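Local coordinates for protein aminotransferase, class I and II (Erwinia tasmaniensis, PDB 5Z0Q) that binds pyridoxal-5'-phosphate and belongs to the class I and II aminotransferases, with two copies of the chain in its assembly, at residues I40-F45 / S241-G246; E79-R84 / A284-G289; T102-A107 / P123-F128; P315-V320 / S333-A338. One frame throughout, in Å; residues are numbered along the deposited sequence.

Interaction 1 of 4, residues I40-F45 / S241-G246; sequences IADTDF and SFNIAG
The backbones of 40-45 and 241-246, both irregular loops, come nearest at Thr43 and Asn243, whose CA atoms lie 6.1 Å apart. Where two loops have no strand pairing to join them, one side-chain amide can read the backbone of its neighbour, and Asn243 does this here. Its CG stands anti to the backbone N (chi1 -160°), which carries the amide across to the peptide groups of Thr43 and Phe45. ND2 gives its straighter bond to Phe45 O at 2.9 Å, with an N-H...O angle of 154°. That oxygen lies in the amide plane of Asn243, and ND2 in turn meets it in the carbonyl plane, on a lone pair. The same nitrogen makes a weak, bent bond to Thr43 O, 2.7 Å away, while OD1 accepts a weak one from Thr43 N. All three bonds end on backbone atoms.

In the fold, 40-45 leads from strand 36-38 of the smaller sheet to helix 49-59, whereas 241-246 directly follows Lys240, a residue of the pyridoxal-5'-phosphate pocket. The amide thus ties the chain just beyond the pocket lysine to an N-terminal part of the chain.

The Thr43 hydroxyl lies against the amide, with OG1 3.1 Å from Asn243 CG, but its angle to ND2 is too poor for a hydrogen bond. The side chain of Asp42 approaches by its CB, 3.7 Å from Asn243 OD1; its backbone O is taken by Asn366 and Lys26. The second subunit closes over this region, its Val63 packing on Asn243 and its Gly65 on Asp42.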
loop_
_atom_site.group_PDB
_atom_site.type_symbol
_atom_site.label_atom_id
_atom_site.label_comp_id
_atom_site.label_asym_id
_atom_site.label_seq_id
_atom_site.Cartn_x
_atom_site.Cartn_y
_atom_site.Cartn_z
ATOM N N ILE A 40 8.309 -5.776 -18.564
ATOM C CA ILE A 40 7.396 -5.765 -17.427
ATOM C C ILE A 40 5.951 -5.779 -17.916
ATOM O O ILE A 40 5.615 -5.228 -18.975
ATOM C CB ILE A 40 7.684 -4.555 -16.517
ATOM C CG1 ILE A 40 7.042 -4.747 -15.141
ATOM C CG2 ILE A 40 7.209 -3.261 -17.156
ATOM C CD1 ILE A 40 7.447 -3.693 -14.130
ATOM N N ALA A 41 5.084 -6.430 -17.139
ATOM C CA ALA A 41 3.735 -6.775 -17.587
ATOM C C ALA A 41 2.784 -5.593 -17.384
ATOM O O ALA A 41 1.939 -5.564 -16.487
ATOM C CB ALA A 41 3.242 -8.020 -16.866
ATOM N N ASP A 42 2.937 -4.600 -18.257
ATOM C CA ASP A 42 1.981 -3.509 -18.358
ATOM C C ASP A 42 1.963 -3.025 -19.799
ATOM O O ASP A 42 2.951 -3.159 -20.526
ATOM C CB ASP A 42 2.308 -2.357 -17.393
ATOM C CG ASP A 42 3.567 -1.598 -17.780
ATOM O OD1 ASP A 42 4.455 -2.191 -18.426
ATOM O OD2 ASP A 42 3.672 -0.405 -17.425
ATOM N N THR A 43 0.828 -2.479 -20.212
ATOM C CA THR A 43 0.679 -2.016 -21.581
ATOM C C THR A 43 1.016 -0.532 -21.684
ATOM O O THR A 43 1.048 0.197 -20.691
ATOM C CB THR A 43 -0.741 -2.273 -22.089
ATOM O OG1 THR A 43 -1.684 -1.568 -21.272
ATOM C CG2 THR A 43 -1.058 -3.762 -22.049
ATOM N N ASP A 44 1.284 -0.094 -22.915
ATOM C CA ASP A 44 1.550 1.306 -23.209
ATOM C C ASP A 44 0.284 2.075 -23.565
ATOM O O ASP A 44 0.369 3.151 -24.168
ATOM C CB ASP A 44 2.571 1.421 -24.343
ATOM C CG ASP A 44 3.899 0.774 -24.000
ATOM O OD1 ASP A 44 4.287 0.799 -22.812
ATOM O OD2 ASP A 44 4.558 0.240 -24.917
ATOM N N PHE A 45 -0.883 1.552 -23.200
ATOM C CA PHE A 45 -2.155 2.129 -23.607
ATOM C C PHE A 45 -2.654 3.131 -22.575
ATOM O O PHE A 45 -2.602 2.879 -21.367
ATOM C CB PHE A 45 -3.201 1.030 -23.810
ATOM C CG PHE A 45 -2.797 -0.016 -24.809
ATOM C CD1 PHE A 45 -2.039 0.320 -25.919
ATOM C CD2 PHE A 45 -3.168 -1.338 -24.634
ATOM C CE1 PHE A 45 -1.664 -0.643 -26.838
ATOM C CE2 PHE A 45 -2.796 -2.306 -25.550
ATOM C CZ PHE A 45 -2.044 -1.958 -26.652
ATOM N N SER A 241 -6.073 -5.518 -16.604
ATOM C CA SER A 241 -7.116 -5.425 -17.618
ATOM C C SER A 241 -7.214 -4.013 -18.177
ATOM O O SER A 241 -7.472 -3.828 -19.371
ATOM C CB SER A 241 -8.457 -5.860 -17.024
ATOM O OG SER A 241 -8.313 -7.051 -16.269
ATOM N N PHE A 242 -7.002 -3.005 -17.330
ATOM C CA PHE A 242 -7.168 -1.610 -17.720
ATOM C C PHE A 242 -5.900 -0.789 -17.524
ATOM O O PHE A 242 -5.964 0.445 -17.560
ATOM C CB PHE A 242 -8.333 -0.986 -16.947
ATOM C CG PHE A 242 -9.659 -1.630 -17.237
ATOM C CD1 PHE A 242 -10.069 -2.755 -16.539
ATOM C CD2 PHE A 242 -10.490 -1.117 -18.219
ATOM C CE1 PHE A 242 -11.284 -3.354 -16.811
ATOM C CE2 PHE A 242 -11.707 -1.709 -18.495
ATOM C CZ PHE A 242 -12.105 -2.830 -17.790
ATOM N N ASN A 243 -4.756 -1.443 -17.311
ATOM C CA ASN A 243 -3.454 -0.778 -17.236
ATOM C C ASN A 243 -3.418 0.259 -16.111
ATOM O O ASN A 243 -3.019 1.409 -16.304
ATOM C CB ASN A 243 -3.091 -0.146 -18.582
ATOM C CG ASN A 243 -1.607 0.122 -18.720
ATOM O OD1 ASN A 243 -0.786 -0.495 -18.040
ATOM N ND2 ASN A 243 -1.253 1.043 -19.609
ATOM N N ILE A 244 -3.842 -0.161 -14.919
ATOM C CA ILE A 244 -3.830 0.717 -13.753
ATOM C C ILE A 244 -3.072 0.044 -12.616
ATOM O O ILE A 244 -3.413 0.209 -11.440
ATOM C CB ILE A 244 -5.260 1.099 -13.321
ATOM C CG1 ILE A 244 -6.115 -0.151 -13.109
ATOM C CG2 ILE A 244 -5.902 2.022 -14.350
ATOM C CD1 ILE A 244 -7.509 0.149 -12.604
ATOM N N ALA A 245 -2.029 -0.715 -12.961
ATOM C CA ALA A 245 -1.207 -1.353 -11.942
ATOM C C ALA A 245 -0.424 -0.341 -11.116
ATOM O O ALA A 245 -0.053 -0.644 -9.977
ATOM C CB ALA A 245 -0.251 -2.357 -12.589
ATOM N N GLY A 246 -0.171 0.850 -11.661
ATOM C CA GLY A 246 0.487 1.909 -10.918
ATOM C C GLY A 246 -0.303 2.433 -9.740
ATOM O O GLY A 246 0.272 3.113 -8.885
#

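Interaction 2 of 4, residues E79-R84 / A284-G289; sequences ERMESR and AAWREG
Arg80 lays its CD and the start of its guanidinium over one face of the Trp286 indole, an example of how an arginine can pack by its methylene and the face of its guanidinium while its N-H groups bond elsewhere. CD sits 3.5 Å from the centroid of the five-membered ring of Trp286 and only 6° off the ring normal, a CH-pi contact. The guanidinium and indole planes are just 8° apart, offset so that CD1 of Trp286 lies under the rim of the guanidinium. Arg80 NE and Trp286 NE1 approach to 3.4 Å, but both are donors, so this is a contact of faces. An extended chain, with CG anti to the backbone N (chi1 -174°), delivers the group; CD of Arg84 covers the opposite guanidinium face, over its centre. Farther along the indole, Met81 CE touches Trp286 CH2 at 4.2 Å.

Polar partners lie outside the overlap. Asp209 receives a salt bridge from Arg80 NH2 and a hydrogen bond from Trp286 NE1, so that one carboxylate probably helps to position both flat groups, and Gln290 also binds Arg80 NH2. The result is buried helix-helix packing between 71-83 and 276-288, far apart in the sequence of this aminotransferase fold.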
loop_
_atom_site.group_PDB
_atom_site.type_symbol
_atom_site.label_atom_id
_atom_site.label_comp_id
_atom_site.label_asym_id
_atom_site.label_seq_id
_atom_site.Cartn_x
_atom_site.Cartn_y
_atom_site.Cartn_z
ATOM N N GLU A 79 -21.315 -7.934 -9.180
ATOM C CA GLU A 79 -22.064 -8.028 -10.429
ATOM C C GLU A 79 -21.208 -8.592 -11.554
ATOM O O GLU A 79 -21.719 -9.303 -12.427
ATOM C CB GLU A 79 -22.614 -6.656 -10.821
ATOM C CG GLU A 79 -23.772 -6.173 -9.963
ATOM C CD GLU A 79 -24.271 -4.801 -10.380
ATOM O OE1 GLU A 79 -23.568 -4.120 -11.157
ATOM O OE2 GLU A 79 -25.369 -4.404 -9.932
ATOM N N ARG A 80 -19.909 -8.294 -11.551
ATOM C CA ARG A 80 -19.041 -8.779 -12.618
ATOM C C ARG A 80 -18.781 -10.275 -12.486
ATOM O O ARG A 80 -18.779 -10.998 -13.489
ATOM C CB ARG A 80 -17.725 -8.002 -12.617
ATOM C CG ARG A 80 -16.816 -8.329 -13.788
ATOM C CD ARG A 80 -15.577 -7.450 -13.790
ATOM N NE ARG A 80 -14.782 -7.644 -14.998
ATOM C CZ ARG A 80 -15.012 -7.021 -16.150
ATOM N NH1 ARG A 80 -16.016 -6.159 -16.253
ATOM N NH2 ARG A 80 -14.241 -7.261 -17.200
ATOM N N MET A 81 -18.565 -10.760 -11.261
ATOM C CA MET A 81 -18.267 -12.176 -11.074
ATOM C C MET A 81 -19.484 -13.052 -11.339
ATOM O O MET A 81 -19.333 -14.231 -11.681
ATOM C CB MET A 81 -17.734 -12.423 -9.663
ATOM C CG MET A 81 -16.476 -11.640 -9.350
ATOM S SD MET A 81 -15.299 -11.695 -10.713
ATOM C CE MET A 81 -14.576 -10.058 -10.607
ATOM N N GLU A 82 -20.687 -12.505 -11.187
ATOM C CA GLU A 82 -21.893 -13.287 -11.426
ATOM C C GLU A 82 -22.315 -13.257 -12.888
ATOM O O GLU A 82 -22.830 -14.254 -13.404
ATOM C CB GLU A 82 -23.038 -12.774 -10.546
ATOM C CG GLU A 82 -24.279 -13.655 -10.563
ATOM C CD GLU A 82 -25.376 -13.137 -9.648
ATOM O OE1 GLU A 82 -25.332 -11.946 -9.274
ATOM O OE2 GLU A 82 -26.281 -13.926 -9.299
ATOM N N SER A 83 -22.105 -12.131 -13.571
ATOM C CA SER A 83 -22.567 -12.010 -14.947
ATOM C C SER A 83 -21.551 -12.568 -15.937
ATOM O O SER A 83 -21.933 -13.184 -16.938
ATOM C CB SER A 83 -22.872 -10.545 -15.269
ATOM O OG SER A 83 -21.712 -9.743 -15.130
ATOM N N ARG A 84 -20.258 -12.366 -15.684
ATOM C CA ARG A 84 -19.230 -12.770 -16.632
ATOM C C ARG A 84 -18.645 -14.147 -16.346
ATOM O O ARG A 84 -18.141 -14.793 -17.271
ATOM C CB ARG A 84 -18.102 -11.735 -16.657
ATOM C CG ARG A 84 -18.540 -10.389 -17.196
ATOM C CD ARG A 84 -17.363 -9.574 -17.696
ATOM N NE ARG A 84 -17.787 -8.624 -18.719
ATOM C CZ ARG A 84 -17.873 -8.916 -20.012
ATOM N NH1 ARG A 84 -17.558 -10.131 -20.440
ATOM N NH2 ARG A 84 -18.273 -7.996 -20.880
ATOM N N ALA A 284 -14.452 2.727 -11.718
ATOM C CA ALA A 284 -14.775 3.150 -13.077
ATOM C C ALA A 284 -14.284 2.147 -14.113
ATOM O O ALA A 284 -14.878 2.030 -15.191
ATOM C CB ALA A 284 -14.181 4.531 -13.353
ATOM N N ALA A 285 -13.208 1.419 -13.807
ATOM C CA ALA A 285 -12.702 0.418 -14.740
ATOM C C ALA A 285 -13.719 -0.696 -14.950
ATOM O O ALA A 285 -14.051 -1.046 -16.089
ATOM C CB ALA A 285 -11.377 -0.150 -14.231
ATOM N N TRP A 286 -14.234 -1.260 -13.859
ATOM C CA TRP A 286 -15.179 -2.364 -13.947
ATOM C C TRP A 286 -16.624 -1.914 -14.115
ATOM O O TRP A 286 -17.469 -2.736 -14.487
ATOM C CB TRP A 286 -15.066 -3.255 -12.704
ATOM C CG TRP A 286 -13.985 -4.285 -12.806
ATOM C CD1 TRP A 286 -13.324 -4.669 -13.936
ATOM C CD2 TRP A 286 -13.437 -5.064 -11.735
ATOM N NE1 TRP A 286 -12.398 -5.640 -13.637
ATOM C CE2 TRP A 286 -12.447 -5.900 -12.291
ATOM C CE3 TRP A 286 -13.686 -5.136 -10.361
ATOM C CZ2 TRP A 286 -11.708 -6.797 -11.522
ATOM C CZ3 TRP A 286 -12.951 -6.028 -9.599
ATOM C CH2 TRP A 286 -11.974 -6.846 -10.182
ATOM N N ARG A 287 -16.932 -0.642 -13.857
ATOM C CA ARG A 287 -18.310 -0.179 -13.986
ATOM C C ARG A 287 -18.653 0.240 -15.410
ATOM O O ARG A 287 -19.724 -0.113 -15.915
ATOM C CB ARG A 287 -18.580 0.986 -13.027
ATOM C CG ARG A 287 -20.056 1.191 -12.721
ATOM C CD ARG A 287 -20.351 2.566 -12.132
ATOM N NE ARG A 287 -19.653 2.808 -10.872
ATOM C CZ ARG A 287 -18.643 3.661 -10.730
ATOM N NH1 ARG A 287 -18.211 4.360 -11.771
ATOM N NH2 ARG A 287 -18.068 3.821 -9.545
ATOM N N GLU A 288 -17.766 0.989 -16.073
ATOM C CA GLU A 288 -18.076 1.513 -17.397
ATOM C C GLU A 288 -16.915 1.403 -18.379
ATOM O O GLU A 288 -16.971 2.024 -19.448
ATOM C CB GLU A 288 -18.528 2.976 -17.294
ATOM C CG GLU A 288 -19.864 3.159 -16.587
ATOM C CD GLU A 288 -20.101 4.587 -16.145
ATOM O OE1 GLU A 288 -21.216 4.882 -15.663
ATOM O OE2 GLU A 288 -19.172 5.413 -16.274
ATOM N N GLY A 289 -15.872 0.642 -18.062
ATOM C CA GLY A 289 -14.753 0.475 -18.963
ATOM C C GLY A 289 -14.826 -0.727 -19.872
ATOM O O GLY A 289 -13.874 -0.988 -20.614
#

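Interaction 3 of 4, residues T102-A107 / P123-F128; sequences TGINIA and PIYPPF. With PLP (pyridoxal-5'-phosphate), chain M.
Ile104 sets its CD1 methyl against both Tyr125 and Phe128, beside the point where the two rings meet. With CG1 beside the backbone N (chi1 -63°) and the chain then running straight on to CD1, the methyl comes 3.6 Å from Phe128 CE1, the two side chains crossing at about a right angle. It also meets the edge of Tyr125, 4.2 Å from CD2. The other branch, CG2, lies anti to the backbone N and comes nearest to Pro127 O.

Tyr125 points its CB toward helix 101-111, and its CG, anti to the backbone N (chi1 -172°), sends the ring over the pyridoxal-5'-phosphate. The phenol lies flat on the cofactor, with PLP C2 3.6 Å above the centre of one face and Tyr125 CE2 3.5 Å from PLP N1. Pro127 CD covers the opposite face, 3.4 Å above the plane, so proline and cofactor sandwich the phenol. An aromatic ring over the pyridine of the cofactor is a familiar feature of fold-type I aminotransferases. Here it is presented where strand 117-122 passes into helix 127-134, on a beta-alpha-beta crossover to the parallel strand 139-146.

Phe128 meets Tyr125 edge to edge, and Ile124 CG1 lies over one Phe128 face. Beyond them, Ile104 and Phe128 both touch Asp204 of the pocket. The cofactor is further hydrogen-bonded to Val100 N and Val101 N, where helix 101-111 begins, and to Tyr66 of the second subunit.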
loop_
_atom_site.group_PDB
_atom_site.type_symbol
_atom_site.label_atom_id
_atom_site.label_comp_id
_atom_site.label_asym_id
_atom_site.label_seq_id
_atom_site.Cartn_x
_atom_site.Cartn_y
_atom_site.Cartn_z
ATOM N N THR A 102 0.965 -8.567 -2.663
ATOM C CA THR A 102 0.774 -8.598 -1.218
ATOM C C THR A 102 -0.241 -9.661 -0.811
ATOM O O THR A 102 -0.100 -10.269 0.255
ATOM C CB THR A 102 0.345 -7.221 -0.705
ATOM O OG1 THR A 102 0.118 -7.284 0.708
ATOM C CG2 THR A 102 -0.926 -6.746 -1.401
ATOM N N GLY A 103 -1.255 -9.908 -1.645
ATOM C CA GLY A 103 -2.201 -10.969 -1.348
ATOM C C GLY A 103 -1.580 -12.350 -1.413
ATOM O O GLY A 103 -1.987 -13.253 -0.676
ATOM N N ILE A 104 -0.591 -12.535 -2.288
ATOM C CA ILE A 104 0.114 -13.811 -2.356
ATOM C C ILE A 104 0.954 -14.023 -1.103
ATOM O O ILE A 104 0.993 -15.125 -0.543
ATOM C CB ILE A 104 0.971 -13.872 -3.633
ATOM C CG1 ILE A 104 0.082 -13.802 -4.876
ATOM C CG2 ILE A 104 1.825 -15.130 -3.647
ATOM C CD1 ILE A 104 0.852 -13.707 -6.175
ATOM N N ASN A 105 1.630 -12.971 -0.637
ATOM C CA ASN A 105 2.493 -13.103 0.532
ATOM C C ASN A 105 1.678 -13.354 1.796
ATOM O O ASN A 105 2.004 -14.249 2.583
ATOM C CB ASN A 105 3.365 -11.858 0.684
ATOM C CG ASN A 105 4.526 -11.841 -0.293
ATOM O OD1 ASN A 105 5.654 -12.179 0.061
ATOM N ND2 ASN A 105 4.250 -11.453 -1.533
ATOM N N ILE A 106 0.611 -12.576 2.004
ATOM C CA ILE A 106 -0.225 -12.761 3.189
ATOM C C ILE A 106 -0.774 -14.179 3.240
ATOM O O ILE A 106 -0.802 -14.813 4.302
ATOM C CB ILE A 106 -1.360 -11.721 3.218
ATOM C CG1 ILE A 106 -0.797 -10.303 3.264
ATOM C CG2 ILE A 106 -2.267 -11.957 4.418
ATOM C CD1 ILE A 106 -1.833 -9.245 2.965
ATOM N N ALA A 107 -1.210 -14.703 2.092
ATOM C CA ALA A 107 -1.765 -16.052 2.054
ATOM C C ALA A 107 -0.745 -17.088 2.514
ATOM O O ALA A 107 -1.089 -18.023 3.246
ATOM C CB ALA A 107 -2.258 -16.375 0.644
ATOM N N PRO A 123 7.231 -23.038 -15.247
ATOM C CA PRO A 123 7.469 -21.670 -14.770
ATOM C C PRO A 123 6.204 -21.006 -14.240
ATOM O O PRO A 123 5.114 -21.541 -14.440
ATOM C CB PRO A 123 7.970 -20.953 -16.023
ATOM C CG PRO A 123 7.287 -21.668 -17.138
ATOM C CD PRO A 123 7.230 -23.112 -16.718
ATOM N N ILE A 124 6.349 -19.862 -13.572
ATOM C CA ILE A 124 5.211 -19.188 -12.958
ATOM C C ILE A 124 5.607 -17.763 -12.588
ATOM O O ILE A 124 6.789 -17.401 -12.645
ATOM C CB ILE A 124 4.711 -19.968 -11.726
ATOM C CG1 ILE A 124 3.241 -19.653 -11.434
ATOM C CG2 ILE A 124 5.590 -19.681 -10.516
ATOM C CD1 ILE A 124 2.646 -20.496 -10.330
ATOM N N TYR A 125 4.618 -16.948 -12.232
ATOM C CA TYR A 125 4.868 -15.603 -11.738
ATOM C C TYR A 125 5.878 -15.655 -10.590
ATOM O O TYR A 125 5.665 -16.396 -9.619
ATOM C CB TYR A 125 3.546 -14.978 -11.282
ATOM C CG TYR A 125 3.595 -13.510 -10.923
ATOM C CD1 TYR A 125 4.210 -12.587 -11.757
ATOM C CD2 TYR A 125 2.988 -13.042 -9.764
ATOM C CE1 TYR A 125 4.246 -11.244 -11.432
ATOM C CE2 TYR A 125 3.015 -11.700 -9.433
ATOM C CZ TYR A 125 3.645 -10.806 -10.271
ATOM O OH TYR A 125 3.675 -9.469 -9.945
ATOM N N PRO A 126 6.980 -14.910 -10.671
ATOM C CA PRO A 126 8.107 -15.098 -9.733
ATOM C C PRO A 126 7.699 -15.021 -8.268
ATOM O O PRO A 126 8.203 -15.817 -7.460
ATOM C CB PRO A 126 9.069 -13.963 -10.111
ATOM C CG PRO A 126 8.805 -13.739 -11.559
ATOM C CD PRO A 126 7.331 -13.990 -11.769
ATOM N N PRO A 127 6.816 -14.096 -7.859
ATOM C CA PRO A 127 6.429 -14.057 -6.436
ATOM C C PRO A 127 5.789 -15.339 -5.917
ATOM O O PRO A 127 5.637 -15.474 -4.696
ATOM C CB PRO A 127 5.443 -12.884 -6.372
ATOM C CG PRO A 127 5.872 -11.999 -7.457
ATOM C CD PRO A 127 6.276 -12.919 -8.569
ATOM N N PHE A 128 5.419 -16.281 -6.788
ATOM C CA PHE A 128 4.763 -17.498 -6.315
ATOM C C PHE A 128 5.721 -18.384 -5.531
ATOM O O PHE A 128 5.328 -18.995 -4.531
ATOM C CB PHE A 128 4.158 -18.261 -7.490
ATOM C CG PHE A 128 2.760 -17.838 -7.821
ATOM C CD1 PHE A 128 2.519 -16.632 -8.452
ATOM C CD2 PHE A 128 1.685 -18.641 -7.491
ATOM C CE1 PHE A 128 1.234 -16.239 -8.753
ATOM C CE2 PHE A 128 0.398 -18.255 -7.790
ATOM C CZ PHE A 128 0.172 -17.052 -8.421
HETATM N N1 PLP M . -0.292 -11.547 -10.553
HETATM C C2 PLP M . 0.197 -11.924 -11.788
HETATM C C2A PLP M . 0.167 -13.366 -12.200
HETATM C C3 PLP M . 0.714 -10.966 -12.653
HETATM O O3 PLP M . 1.199 -11.340 -13.879
HETATM C C4 PLP M . 0.740 -9.629 -12.272
HETATM C C4A PLP M . 1.133 -8.574 -13.263
HETATM C C5 PLP M . 0.250 -9.258 -11.025
HETATM C C6 PLP M . -0.267 -10.222 -10.168
HETATM C C5A PLP M . 0.283 -7.801 -10.621
HETATM O O4P PLP M . 0.255 -7.663 -9.218
HETATM P P PLP M . 0.566 -6.228 -8.558
HETATM O O1P PLP M . 1.840 -5.670 -9.147
HETATM O O2P PLP M . 0.724 -6.373 -7.062
HETATM O O3P PLP M . -0.587 -5.302 -8.862
#

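Interaction 4 of 4, residues P315-V320 / S333-A338; sequences PGLSMV and SGLGVA
Gly316 and Gly334 bring their backbones within 4.5 Å, CA to CA, and there Gly316 O rests 3.6 Å from Gly334 CA. The same carbonyl oxygen also borders Leu335, with CD2 3.9 Å away. With no side chain on either glycine, the two backbones meet directly.

Next to this backbone contact the two leucines meet by single methyl groups, Leu317 CD2 touching Leu335 CD2 at 4.1 Å while the side chains cross obliquely. The contact is van der Waals packing of methyls and backbone, buried at Leu317 and more exposed toward the glycines.

Farther out, polar bonds flank the loop that carries Gly334: Ser333 OG binds Asp331 OD1, and Asp331 pairs by its backbone with Ser318. The short, weakly bonded strand 318-319 is one of the two outermost strands of the smaller sheet within this chain, antiparallel to 329-331. Against that edge, Leu317 and Leu335 share Phe344 of helix 340-345 and Leu385 of helix 371-385, while Val311 of helix 290-313 also packs on Leu317.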
loop_
_atom_site.group_PDB
_atom_site.type_symbol
_atom_site.label_atom_id
_atom_site.label_comp_id
_atom_site.label_asym_id
_atom_site.label_seq_id
_atom_site.Cartn_x
_atom_site.Cartn_y
_atom_site.Cartn_z
ATOM N N PRO A 315 14.183 -19.546 -37.259
ATOM C CA PRO A 315 14.759 -20.892 -37.133
ATOM C C PRO A 315 15.497 -21.133 -35.816
ATOM O O PRO A 315 16.647 -21.585 -35.799
ATOM C CB PRO A 315 15.711 -20.959 -38.326
ATOM C CG PRO A 315 16.219 -19.554 -38.437
ATOM C CD PRO A 315 15.076 -18.647 -38.012
ATOM N N GLY A 316 14.837 -20.846 -34.698
ATOM C CA GLY A 316 15.449 -21.085 -33.406
ATOM C C GLY A 316 14.539 -20.773 -32.238
ATOM O O GLY A 316 14.958 -20.839 -31.079
ATOM N N LEU A 317 13.286 -20.436 -32.532
ATOM C CA LEU A 317 12.326 -20.041 -31.515
ATOM C C LEU A 317 11.027 -20.807 -31.703
ATOM O O LEU A 317 10.593 -21.047 -32.834
ATOM C CB LEU A 317 12.052 -18.533 -31.568
ATOM C CG LEU A 317 13.274 -17.615 -31.544
ATOM C CD1 LEU A 317 12.860 -16.173 -31.773
ATOM C CD2 LEU A 317 14.028 -17.757 -30.232
ATOM N N SER A 318 10.415 -21.192 -30.586
ATOM C CA SER A 318 9.090 -21.792 -30.571
ATOM C C SER A 318 8.228 -21.020 -29.584
ATOM O O SER A 318 8.713 -20.590 -28.534
ATOM C CB SER A 318 9.141 -23.273 -30.178
ATOM O OG SER A 318 9.994 -24.004 -31.043
ATOM N N MET A 319 6.955 -20.840 -29.923
ATOM C CA MET A 319 6.056 -20.092 -29.055
ATOM C C MET A 319 4.651 -20.663 -29.143
ATOM O O MET A 319 4.128 -20.875 -30.241
ATOM C CB MET A 319 6.035 -18.606 -29.424
ATOM C CG MET A 319 5.035 -17.800 -28.618
ATOM S SD MET A 319 4.842 -16.111 -29.203
ATOM C CE MET A 319 3.641 -15.499 -28.025
ATOM N N VAL A 320 4.049 -20.902 -27.985
ATOM C CA VAL A 320 2.640 -21.264 -27.910
ATOM C C VAL A 320 1.804 -19.995 -27.991
ATOM O O VAL A 320 2.081 -19.011 -27.295
ATOM C CB VAL A 320 2.350 -22.041 -26.615
ATOM C CG1 VAL A 320 0.856 -22.104 -26.350
ATOM C CG2 VAL A 320 2.938 -23.437 -26.699
ATOM N N SER A 333 15.513 -21.904 -26.518
ATOM C CA SER A 333 16.530 -22.924 -26.299
ATOM C C SER A 333 17.225 -23.332 -27.591
ATOM O O SER A 333 18.365 -23.805 -27.542
ATOM C CB SER A 333 15.912 -24.154 -25.633
ATOM O OG SER A 333 14.902 -24.722 -26.447
ATOM N N GLY A 334 16.573 -23.157 -28.738
ATOM C CA GLY A 334 17.177 -23.491 -30.013
ATOM C C GLY A 334 18.297 -22.575 -30.454
ATOM O O GLY A 334 18.915 -22.837 -31.491
ATOM N N LEU A 335 18.580 -21.512 -29.699
ATOM C CA LEU A 335 19.645 -20.590 -30.076
ATOM C C LEU A 335 21.019 -21.136 -29.705
ATOM O O LEU A 335 21.995 -20.913 -30.431
ATOM C CB LEU A 335 19.422 -19.228 -29.418
ATOM C CG LEU A 335 18.103 -18.522 -29.737
ATOM C CD1 LEU A 335 18.031 -17.177 -29.031
ATOM C CD2 LEU A 335 17.926 -18.353 -31.240
ATOM N N GLY A 336 21.116 -21.849 -28.585
ATOM C CA GLY A 336 22.388 -22.372 -28.135
ATOM C C GLY A 336 23.243 -21.397 -27.360
ATOM O O GLY A 336 24.401 -21.716 -27.063
ATOM N N VAL A 337 22.718 -20.225 -27.024
ATOM C CA VAL A 337 23.452 -19.218 -26.268
ATOM C C VAL A 337 23.227 -19.457 -24.781
ATOM O O VAL A 337 22.188 -19.978 -24.361
ATOM C CB VAL A 337 23.027 -17.796 -26.699
ATOM C CG1 VAL A 337 21.574 -17.529 -26.329
ATOM C CG2 VAL A 337 23.950 -16.739 -26.101
ATOM N N ALA A 338 24.221 -19.088 -23.970
ATOM C CA ALA A 338 24.147 -19.295 -22.530
ATOM C C ALA A 338 23.184 -18.338 -21.837
ATOM O O ALA A 338 22.906 -18.521 -20.647
ATOM C CB ALA A 338 25.540 -19.163 -21.912
#

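Interactions 1 and 2 are buried and adjoin each other: Phe242 packs on Ala285 and Trp286, and Asp209 binds Ser241 of one as well as Arg80 and Trp286 of the other. Their chemistry differs, loops being joined by amide-to-backbone bonds in interaction 1 and helices by flat overlap in interaction 2. Interaction 3, partly buried, is nested in sequence within the loop closed by interaction 1 and meets the cofactor directly; both reach the second subunit. Interaction 4 is peripheral, its centre about 40 Å from that of interaction 2 and across the chain's centre, and relies on van der Waals packing. It shares the smaller sheet with strand 36-38, which leads into 40-45.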